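Long-range contacts in alpha-L-rhamnosidase (Klebsiella oxytoca, PDB 4XHC), which hydrolyses terminal alpha-L-rhamnose residues from glycosides as a two-domain member of glycoside hydrolase family 78, with rhamnose bound in its pocket: residues 52-57 with 193-198; 257-262 with 534-539; 360-365 with 462-467. All coordinates share one frame; numbering follows the deposited sequence.

Interaction 1: 52-57 with 193-198; sequences RQAHPP and QIEVNA
Strand 52-55 runs antiparallel to strand 193-198 at 158°, their axes 4.3 Å apart at the closest point. Gln-53 with Ala-198 and His-55 with Val-196 form hydrogen-bonded pairs, while Ala-54 and Asn-197 make the non-hydrogen-bonded pair between them. The bond from Val-196 N to His-55 O is 3.0 Å long, and three more backbone bonds complete the pairing. Beyond His-55 the pairing stops: Pro-57 has no N-H to give, and its CD faces Ile-194 O.

On one face, Ala-54 CB touches both Glu-195 OE1 and Asn-197 ND2. Glu-195 CG lies between the backbone N and the carbonyl carbon (chi1 66°), and the chain, extended beyond it, brings OE1 to that methyl. The Arg-52 chain crosses Asn-197 obliquely, CG 4.0 Å from ND2, its guanidinium plane 32° from the amide plane. On the other face, His-55 CB touches Val-196 CG1 at 4.0 Å, and Tyr-103 meets the imidazole. Strand 106-115 pairs with the far side of 187-200, and Glu-195 OE2 bonds to His-108 there.

Strand 51-55 is thus held at the border of an antiparallel sheet by four backbone bonds, supplemented by side-chain contacts on both faces.

Interaction 2: 257-262 with 534-539; sequences NDVTFA and PAWFIR
Ala-535, in the first turn of helix 534-540, meets the chain at Val-259 only lightly: its carbonyl oxygen lies 4.3 Å from Val-259 CG2. The same oxygen accepts the helical bond from Arg-539 N and lies at the edge of the Arg-539 guanidinium, in its plane.

Trp-536 follows with an edge rather than a face. Its CD1 is 4.1 Å from Val-259 CG2, and CG1 of the same valine lies equally near, so both methyls face the CD1 corner of the indole. The side chains cross at about a right angle. With CG anti to the backbone N (chi1 -177°), the indole brings its five-membered ring to the valine. Val-259 CG2 also rests on the tryptophan backbone, 4.0 Å from CA.

Arg-539, one turn further on, makes the other half of the contact. Its chain is extended from CG to NE and passes Val-259, CD 3.7 Å from CG2, before the guanidinium reaches Thr-260. The threonine methyl CG2 lies over the centre of one guanidinium face, 4.0 Å above its plane. NH1 gives Val-259 O a weak bond, 3.4 Å long and bent to 132°. Stronger partners hold the charge: NH1 bonds to Pro-207 O, and NH2 forms a salt bridge with Asp-220 of helix 214-230. Thr-260 turns its hydroxyl back to Val-256 O, leaving the methyl for the arginine.

Packing of the chain at Val-259 and Thr-260 against the side of a distant helix, with an arginine reaching across to a third, joins early helices of the catalytic domain to helix 534-540, near the C-terminus, consistent with the closed (alpha/alpha)6 barrel of family 78.

Interaction 3: 360-365 with 462-467; sequences DWQASL and AMNTPY. With RAM (alpha-L-rhamnopyranose), chain C.
Asp-360 spends both carboxylate oxygens on the segment 462-467. Through its syn lone pair, OD2 takes the backbone N-H of Asn-464 at 2.9 Å in a nearly straight bond (168°), and it also accepts a hydrogen bond from a water, which donates a second to Ala-462 O. OD1 receives the hydroxyl of Thr-465 at 2.7 Å, met from above the carboxylate plane, and a weak bond from the amide of Trp-361. The buried carboxylate is therefore held by four donors, which would probably favour its charged form. Its CG stands anti to the backbone N (chi1 -170°), carrying the group across to both partners.

Thr-465 OG1 works in two directions: while donating to Asp-360, it accepts from Leu-468 N, capping helix 466-478 at the N-cap position. The acid thereby orients the capping hydroxyl. The methyl CG2 of Thr-465 packs beside Trp-361 CB.

Two side-chain amides complete the exchange. Asn-464 ND2 donates to Trp-361 O over 2.8 Å, the acceptor lying close to the asparagine amide plane. Gln-362, its chain bent at chi2 (61°), donates from NE2 to Ala-462 O at 3.0 Å, giving that carbonyl a second donor beside the water. The two side chains cross at about a right angle, with their amide planes turned obliquely to each other.

Trp-361, the centre of an inverse gamma turn, directs its indole to the sugar. NE1 donates to rhamnose O2 at 3.2 Å, with O2 near the ring plane; Phe-358 and Tyr-518 meet the indole edge-to-face. A loop and the N-terminal approach to helix 466-478, tied by polar bonds behind an aromatic residue, form part of the rhamnose pocket here, in keeping with the loop-lined sugar sites of (alpha/alpha)6-barrel glycosidases.

How the interactions relate
Interaction 1 belongs to the N-terminal beta domain, whereas interactions 2 and 3 both lie in the helical catalytic domain. None of the three touches another. Interaction 3 is nested within the long chain loop that interaction 2 closes, and their nearest atoms are about 7 Å apart, with centres about 24 Å apart. Interaction 1 closes earlier in the sequence; its centre is about 28 Å from that of interaction 2 and about 36 Å from that of interaction 3, on the opposite side of the chain's centre from the latter. Of the three, interaction 3 alone contains a residue of the rhamnose pocket, Trp-361; Asp-249 and Glu-506 also line that pocket and bond to the sugar.

Interaction 1: 52-57 with 193-198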
loop_
_atom_site.group_PDB
_atom_site.type_symbol
_atom_site.label_atom_id
_atom_site.label_comp_id
_atom_site.label_asym_id
_atom_site.label_seq_id
_atom_site.Cartn_x
_atom_site.Cartn_y
_atom_site.Cartn_z
ATOM N N ARG A 52 5.418 -24.941 -0.243
ATOM C CA ARG A 52 4.528 -23.932 0.325
ATOM C C ARG A 52 3.582 -24.657 1.284
ATOM O O ARG A 52 3.045 -25.697 0.936
ATOM C CB ARG A 52 3.790 -23.221 -0.825
ATOM C CG ARG A 52 2.567 -22.374 -0.469
ATOM C CD ARG A 52 1.985 -21.673 -1.703
ATOM N NE ARG A 52 2.935 -20.697 -2.267
ATOM C CZ ARG A 52 2.751 -19.371 -2.352
ATOM N NH1 ARG A 52 1.620 -18.786 -1.940
ATOM N NH2 ARG A 52 3.715 -18.614 -2.877
ATOM N N GLN A 53 3.398 -24.132 2.493
ATOM C CA GLN A 53 2.596 -24.819 3.514
ATOM C C GLN A 53 1.878 -23.861 4.476
ATOM O O GLN A 53 2.520 -23.037 5.127
ATOM C CB GLN A 53 3.498 -25.760 4.299
ATOM C CG GLN A 53 2.801 -26.500 5.424
ATOM C CD GLN A 53 3.525 -27.774 5.823
ATOM O OE1 GLN A 53 4.727 -27.935 5.584
ATOM N NE2 GLN A 53 2.789 -28.694 6.434
ATOM N N ALA A 54 0.554 -23.998 4.580
ATOM C CA ALA A 54 -0.289 -23.077 5.375
ATOM C C ALA A 54 -0.173 -23.270 6.896
ATOM O O ALA A 54 -0.049 -24.391 7.379
ATOM C CB ALA A 54 -1.745 -23.209 4.956
ATOM N N HIS A 55 -0.232 -22.170 7.642
ATOM C CA HIS A 55 -0.209 -22.218 9.104
ATOM C C HIS A 55 -1.116 -21.153 9.704
ATOM O O HIS A 55 -1.021 -19.985 9.334
ATOM C CB HIS A 55 1.202 -21.983 9.623
ATOM C CG HIS A 55 2.079 -23.189 9.554
ATOM N ND1 HIS A 55 3.083 -23.325 8.619
ATOM C CD2 HIS A 55 2.108 -24.311 10.308
ATOM C CE1 HIS A 55 3.701 -24.476 8.804
ATOM N NE2 HIS A 55 3.127 -25.095 9.820
ATOM N N PRO A 56 -1.989 -21.542 10.649
ATOM C CA PRO A 56 -2.771 -20.527 11.344
ATOM C C PRO A 56 -1.977 -19.972 12.524
ATOM O O PRO A 56 -1.055 -20.638 12.996
ATOM C CB PRO A 56 -3.980 -21.315 11.835
ATOM C CG PRO A 56 -3.430 -22.680 12.106
ATOM C CD PRO A 56 -2.267 -22.894 11.171
ATOM N N PRO A 57 -2.330 -18.770 13.005
ATOM C CA PRO A 57 -1.695 -18.218 14.198
ATOM C C PRO A 57 -2.275 -18.852 15.452
ATOM O O PRO A 57 -3.273 -19.558 15.359
ATOM C CB PRO A 57 -2.040 -16.737 14.124
ATOM C CG PRO A 57 -3.294 -16.670 13.337
ATOM C CD PRO A 57 -3.371 -17.883 12.469
ATOM N N GLN A 193 -10.788 -15.303 8.742
ATOM C CA GLN A 193 -9.703 -16.264 8.618
ATOM C C GLN A 193 -8.402 -15.548 8.378
ATOM O O GLN A 193 -8.364 -14.589 7.624
ATOM C CB GLN A 193 -9.962 -17.231 7.467
ATOM C CG GLN A 193 -8.731 -18.013 7.029
ATOM C CD GLN A 193 -9.059 -19.127 6.050
ATOM O OE1 GLN A 193 -10.136 -19.147 5.424
ATOM N NE2 GLN A 193 -8.126 -20.066 5.901
ATOM N N ILE A 194 -7.341 -16.016 9.019
ATOM C CA ILE A 194 -6.011 -15.482 8.788
ATOM C C ILE A 194 -5.005 -16.621 8.806
ATOM O O ILE A 194 -5.016 -17.438 9.720
ATOM C CB ILE A 194 -5.610 -14.461 9.866
ATOM C CG1 ILE A 194 -6.675 -13.361 9.985
ATOM C CG2 ILE A 194 -4.239 -13.867 9.541
ATOM C CD1 ILE A 194 -6.310 -12.217 10.910
ATOM N N GLU A 195 -4.139 -16.674 7.800
ATOM C CA GLU A 195 -3.091 -17.686 7.762
ATOM C C GLU A 195 -1.858 -17.179 7.031
ATOM O O GLU A 195 -1.926 -16.206 6.285
ATOM C CB GLU A 195 -3.604 -18.987 7.128
ATOM C CG GLU A 195 -3.977 -18.891 5.654
ATOM C CD GLU A 195 -4.473 -20.216 5.071
ATOM O OE1 GLU A 195 -4.741 -21.165 5.844
ATOM O OE2 GLU A 195 -4.597 -20.309 3.827
ATOM N N VAL A 196 -0.732 -17.843 7.283
ATOM C CA VAL A 196 0.517 -17.606 6.552
ATOM C C VAL A 196 0.878 -18.843 5.740
ATOM O O VAL A 196 0.809 -19.963 6.245
ATOM C CB VAL A 196 1.684 -17.195 7.485
ATOM C CG1 VAL A 196 2.076 -18.307 8.443
ATOM C CG2 VAL A 196 2.885 -16.764 6.668
ATOM N N ASN A 197 1.212 -18.629 4.471
ATOM C CA ASN A 197 1.709 -19.685 3.590
ATOM C C ASN A 197 3.239 -19.682 3.617
ATOM O O ASN A 197 3.871 -18.866 2.951
ATOM C CB ASN A 197 1.207 -19.475 2.153
ATOM C CG ASN A 197 -0.254 -19.832 1.971
ATOM O OD1 ASN A 197 -1.131 -18.970 2.005
ATOM N ND2 ASN A 197 -0.522 -21.112 1.763
ATOM N N ALA A 198 3.829 -20.583 4.399
ATOM C CA ALA A 198 5.279 -20.572 4.646
ATOM C C ALA A 198 6.057 -21.313 3.561
ATOM O O ALA A 198 5.614 -22.346 3.053
ATOM C CB ALA A 198 5.585 -21.176 6.004
#

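Interaction 2: 257-262 with 534-539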
loop_
_atom_site.group_PDB
_atom_site.type_symbol
_atom_site.label_atom_id
_atom_site.label_comp_id
_atom_site.label_asym_id
_atom_site.label_seq_id
_atom_site.Cartn_x
_atom_site.Cartn_y
_atom_site.Cartn_z
ATOM N N ASN A 257 24.148 -27.449 6.725
ATOM C CA ASN A 257 23.422 -28.204 5.718
ATOM C C ASN A 257 23.938 -29.640 5.614
ATOM O O ASN A 257 23.164 -30.587 5.507
ATOM C CB ASN A 257 23.557 -27.501 4.367
ATOM C CG ASN A 257 22.910 -28.274 3.238
ATOM O OD1 ASN A 257 21.698 -28.444 3.202
ATOM N ND2 ASN A 257 23.727 -28.759 2.314
ATOM N N ASP A 258 25.251 -29.778 5.659
ATOM C CA ASP A 258 25.921 -31.063 5.574
ATOM C C ASP A 258 25.380 -32.154 6.501
ATOM O O ASP A 258 25.299 -33.308 6.117
ATOM C CB ASP A 258 27.399 -30.863 5.895
ATOM C CG ASP A 258 28.293 -31.515 4.898
ATOM O OD1 ASP A 258 28.044 -31.300 3.688
ATOM O OD2 ASP A 258 29.235 -32.221 5.325
ATOM N N VAL A 259 25.028 -31.772 7.721
ATOM C CA VAL A 259 24.588 -32.713 8.757
ATOM C C VAL A 259 23.097 -32.591 9.095
ATOM O O VAL A 259 22.617 -33.250 10.010
ATOM C CB VAL A 259 25.399 -32.528 10.068
ATOM C CG1 VAL A 259 26.869 -32.828 9.828
ATOM C CG2 VAL A 259 25.224 -31.121 10.641
ATOM N N THR A 260 22.373 -31.746 8.370
ATOM C CA THR A 260 20.927 -31.625 8.537
ATOM C C THR A 260 20.235 -32.057 7.243
ATOM O O THR A 260 19.936 -33.240 7.082
ATOM C CB THR A 260 20.503 -30.196 8.949
ATOM O OG1 THR A 260 20.984 -29.244 7.990
ATOM C CG2 THR A 260 21.048 -29.849 10.326
ATOM N N PHE A 261 20.014 -31.122 6.318
ATOM C CA PHE A 261 19.177 -31.380 5.144
ATOM C C PHE A 261 19.923 -31.956 3.950
ATOM O O PHE A 261 19.298 -32.442 3.015
ATOM C CB PHE A 261 18.450 -30.112 4.719
ATOM C CG PHE A 261 17.559 -29.542 5.781
ATOM C CD1 PHE A 261 16.295 -30.064 5.996
ATOM C CD2 PHE A 261 17.989 -28.485 6.565
ATOM C CE1 PHE A 261 15.474 -29.542 6.980
ATOM C CE2 PHE A 261 17.175 -27.960 7.548
ATOM C CZ PHE A 261 15.914 -28.487 7.754
ATOM N N ALA A 262 21.249 -31.906 3.985
ATOM C CA ALA A 262 22.102 -32.523 2.952
ATOM C C ALA A 262 21.711 -32.151 1.512
ATOM O O ALA A 262 21.709 -32.998 0.627
ATOM C CB ALA A 262 22.145 -34.043 3.122
ATOM N N PRO A 534 25.876 -24.092 15.911
ATOM C CA PRO A 534 25.814 -25.082 16.985
ATOM C C PRO A 534 25.237 -26.440 16.565
ATOM O O PRO A 534 25.657 -27.476 17.085
ATOM C CB PRO A 534 24.919 -24.407 18.009
ATOM C CG PRO A 534 25.279 -22.967 17.873
ATOM C CD PRO A 534 25.545 -22.744 16.407
ATOM N N ALA A 535 24.291 -26.437 15.633
ATOM C CA ALA A 535 23.797 -27.686 15.070
ATOM C C ALA A 535 24.939 -28.534 14.480
ATOM O O ALA A 535 24.988 -29.749 14.687
ATOM C CB ALA A 535 22.735 -27.406 14.017
ATOM N N TRP A 536 25.863 -27.885 13.769
ATOM C CA TRP A 536 27.023 -28.576 13.197
ATOM C C TRP A 536 27.962 -29.086 14.289
ATOM O O TRP A 536 28.315 -30.260 14.301
ATOM C CB TRP A 536 27.787 -27.668 12.223
ATOM C CG TRP A 536 28.952 -28.342 11.542
ATOM C CD1 TRP A 536 28.894 -29.309 10.578
ATOM C CD2 TRP A 536 30.338 -28.095 11.770
ATOM N NE1 TRP A 536 30.159 -29.685 10.198
ATOM C CE2 TRP A 536 31.064 -28.948 10.913
ATOM C CE3 TRP A 536 31.039 -27.231 12.613
ATOM C CZ2 TRP A 536 32.456 -28.965 10.880
ATOM C CZ3 TRP A 536 32.430 -27.247 12.573
ATOM C CH2 TRP A 536 33.119 -28.111 11.713
ATOM N N PHE A 537 28.354 -28.205 15.206
ATOM C CA PHE A 537 29.221 -28.600 16.320
ATOM C C PHE A 537 28.624 -29.771 17.103
ATOM O O PHE A 537 29.318 -30.741 17.424
ATOM C CB PHE A 537 29.459 -27.429 17.280
ATOM C CG PHE A 537 30.310 -26.331 16.707
ATOM C CD1 PHE A 537 31.597 -26.593 16.254
ATOM C CD2 PHE A 537 29.836 -25.026 16.649
ATOM C CE1 PHE A 537 32.385 -25.579 15.734
ATOM C CE2 PHE A 537 30.618 -24.007 16.131
ATOM C CZ PHE A 537 31.893 -24.282 15.675
ATOM N N ILE A 538 27.337 -29.674 17.409
ATOM C CA ILE A 538 26.685 -30.670 18.238
ATOM C C ILE A 538 26.646 -32.012 17.511
ATOM O O ILE A 538 26.983 -33.041 18.093
ATOM C CB ILE A 538 25.282 -30.198 18.682
ATOM C CG1 ILE A 538 25.433 -29.071 19.709
ATOM C CG2 ILE A 538 24.478 -31.337 19.297
ATOM C CD1 ILE A 538 24.201 -28.212 19.862
ATOM N N ARG A 539 26.277 -31.986 16.234
ATOM C CA ARG A 539 26.144 -33.214 15.445
ATOM C C ARG A 539 27.482 -33.797 14.993
ATOM O O ARG A 539 27.709 -34.990 15.129
ATOM C CB ARG A 539 25.242 -32.976 14.232
ATOM C CG ARG A 539 23.781 -32.773 14.598
ATOM C CD ARG A 539 23.026 -32.019 13.521
ATOM N NE ARG A 539 21.678 -31.668 13.962
ATOM C CZ ARG A 539 20.561 -32.279 13.579
ATOM N NH1 ARG A 539 20.584 -33.291 12.722
ATOM N NH2 ARG A 539 19.398 -31.860 14.053
#

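Interaction 3: 360-365 with 462-467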
loop_
_atom_site.group_PDB
_atom_site.type_symbol
_atom_site.label_atom_id
_atom_site.label_comp_id
_atom_site.label_asym_id
_atom_site.label_seq_id
_atom_site.Cartn_x
_atom_site.Cartn_y
_atom_site.Cartn_z
ATOM N N ASP A 360 34.070 -9.023 11.433
ATOM C CA ASP A 360 32.963 -8.903 12.414
ATOM C C ASP A 360 32.306 -7.533 12.267
ATOM O O ASP A 360 32.852 -6.645 11.621
ATOM C CB ASP A 360 33.498 -9.078 13.845
ATOM C CG ASP A 360 32.389 -9.216 14.912
ATOM O OD1 ASP A 360 31.208 -9.446 14.568
ATOM O OD2 ASP A 360 32.709 -9.118 16.123
ATOM N N TRP A 361 31.115 -7.372 12.825
ATOM C CA TRP A 361 30.460 -6.054 12.896
ATOM C C TRP A 361 30.943 -5.288 14.129
ATOM O O TRP A 361 30.266 -5.232 15.162
ATOM C CB TRP A 361 28.935 -6.187 12.901
ATOM C CG TRP A 361 28.373 -6.326 11.537
ATOM C CD1 TRP A 361 27.672 -7.379 11.040
ATOM C CD2 TRP A 361 28.487 -5.379 10.473
ATOM N NE1 TRP A 361 27.328 -7.144 9.725
ATOM C CE2 TRP A 361 27.818 -5.922 9.353
ATOM C CE3 TRP A 361 29.086 -4.122 10.359
ATOM C CZ2 TRP A 361 27.737 -5.244 8.131
ATOM C CZ3 TRP A 361 29.014 -3.456 9.152
ATOM C CH2 TRP A 361 28.343 -4.015 8.051
ATOM N N GLN A 362 32.135 -4.719 14.005
ATOM C CA GLN A 362 32.811 -4.051 15.114
ATOM C C GLN A 362 33.600 -2.866 14.553
ATOM O O GLN A 362 34.737 -3.002 14.135
ATOM C CB GLN A 362 33.727 -5.059 15.816
ATOM C CG GLN A 362 34.626 -4.491 16.904
ATOM C CD GLN A 362 33.864 -3.876 18.040
ATOM O OE1 GLN A 362 33.445 -2.731 17.966
ATOM N NE2 GLN A 362 33.668 -4.649 19.101
ATOM N N ALA A 363 32.972 -1.706 14.532
ATOM C CA ALA A 363 33.549 -0.529 13.893
ATOM C C ALA A 363 34.942 -0.146 14.409
ATOM O O ALA A 363 35.711 0.461 13.690
ATOM C CB ALA A 363 32.596 0.650 14.058
ATOM N N SER A 364 35.265 -0.486 15.651
ATOM C CA SER A 364 36.552 -0.112 16.226
ATOM C C SER A 364 37.645 -1.187 16.027
ATOM O O SER A 364 38.721 -1.103 16.618
ATOM C CB SER A 364 36.370 0.172 17.720
ATOM O OG SER A 364 36.093 -1.037 18.428
ATOM N N LEU A 365 37.375 -2.209 15.225
ATOM C CA LEU A 365 38.302 -3.343 15.112
ATOM C C LEU A 365 39.341 -3.060 14.045
ATOM O O LEU A 365 38.986 -2.845 12.901
ATOM C CB LEU A 365 37.552 -4.646 14.750
ATOM C CG LEU A 365 38.385 -5.900 14.428
ATOM C CD1 LEU A 365 39.274 -6.303 15.599
ATOM C CD2 LEU A 365 37.490 -7.064 14.052
ATOM N N ALA A 462 35.728 -6.568 21.774
ATOM C CA ALA A 462 34.945 -7.780 21.952
ATOM C C ALA A 462 34.292 -8.250 20.662
ATOM O O ALA A 462 34.300 -7.537 19.655
ATOM C CB ALA A 462 33.882 -7.550 23.011
ATOM N N MET A 463 33.738 -9.462 20.727
ATOM C CA MET A 463 32.994 -10.060 19.625
ATOM C C MET A 463 31.533 -9.593 19.646
ATOM O O MET A 463 30.909 -9.563 20.707
ATOM C CB MET A 463 33.012 -11.579 19.758
ATOM C CG MET A 463 34.402 -12.201 19.846
ATOM S SD MET A 463 34.345 -13.998 20.014
ATOM C CE MET A 463 34.047 -14.133 21.776
ATOM N N ASN A 464 30.992 -9.244 18.481
ATOM C CA ASN A 464 29.624 -8.736 18.394
ATOM C C ASN A 464 28.631 -9.657 17.695
ATOM O O ASN A 464 27.444 -9.359 17.689
ATOM C CB ASN A 464 29.609 -7.394 17.667
ATOM C CG ASN A 464 29.992 -6.230 18.560
ATOM O OD1 ASN A 464 30.075 -6.351 19.785
ATOM N ND2 ASN A 464 30.238 -5.084 17.939
ATOM N N THR A 465 29.082 -10.759 17.106
ATOM C CA THR A 465 28.174 -11.611 16.335
ATOM C C THR A 465 28.374 -13.099 16.615
ATOM O O THR A 465 29.473 -13.532 16.947
ATOM C CB THR A 465 28.340 -11.378 14.821
ATOM O OG1 THR A 465 29.691 -11.656 14.433
ATOM C CG2 THR A 465 28.005 -9.947 14.468
ATOM N N PRO A 466 27.307 -13.894 16.487
ATOM C CA PRO A 466 27.522 -15.325 16.548
ATOM C C PRO A 466 28.403 -15.835 15.398
ATOM O O PRO A 466 28.945 -16.932 15.488
ATOM C CB PRO A 466 26.107 -15.897 16.454
ATOM C CG PRO A 466 25.214 -14.799 16.887
ATOM C CD PRO A 466 25.879 -13.560 16.398
ATOM N N TYR A 467 28.537 -15.055 14.330
ATOM C CA TYR A 467 29.477 -15.373 13.242
ATOM C C TYR A 467 30.915 -15.500 13.764
ATOM O O TYR A 467 31.589 -16.494 13.508
ATOM C CB TYR A 467 29.403 -14.287 12.156
ATOM C CG TYR A 467 30.385 -14.436 11.021
ATOM C CD1 TYR A 467 30.206 -15.405 10.053
ATOM C CD2 TYR A 467 31.469 -13.583 10.898
ATOM C CE1 TYR A 467 31.090 -15.551 8.997
ATOM C CE2 TYR A 467 32.361 -13.714 9.849
ATOM C CZ TYR A 467 32.170 -14.708 8.895
ATOM O OH TYR A 467 33.046 -14.854 7.832
HETATM C C1 RAM C . 25.712 -7.702 6.510
HETATM C C2 RAM C . 25.031 -8.999 6.901
HETATM C C3 RAM C . 25.664 -10.176 6.182
HETATM C C4 RAM C . 27.175 -10.009 6.184
HETATM C C5 RAM C . 27.533 -8.814 5.316
HETATM C C6 RAM C . 28.773 -8.091 5.778
HETATM O O1 RAM C . 24.742 -6.745 6.340
HETATM O O2 RAM C . 25.227 -9.152 8.297
HETATM O O3 RAM C . 25.314 -11.407 6.817
HETATM O O4 RAM C . 27.801 -11.163 5.656
HETATM O O5 RAM C . 26.447 -7.862 5.302
HETATM O O HOH W 1 35.078 -8.216 17.163
#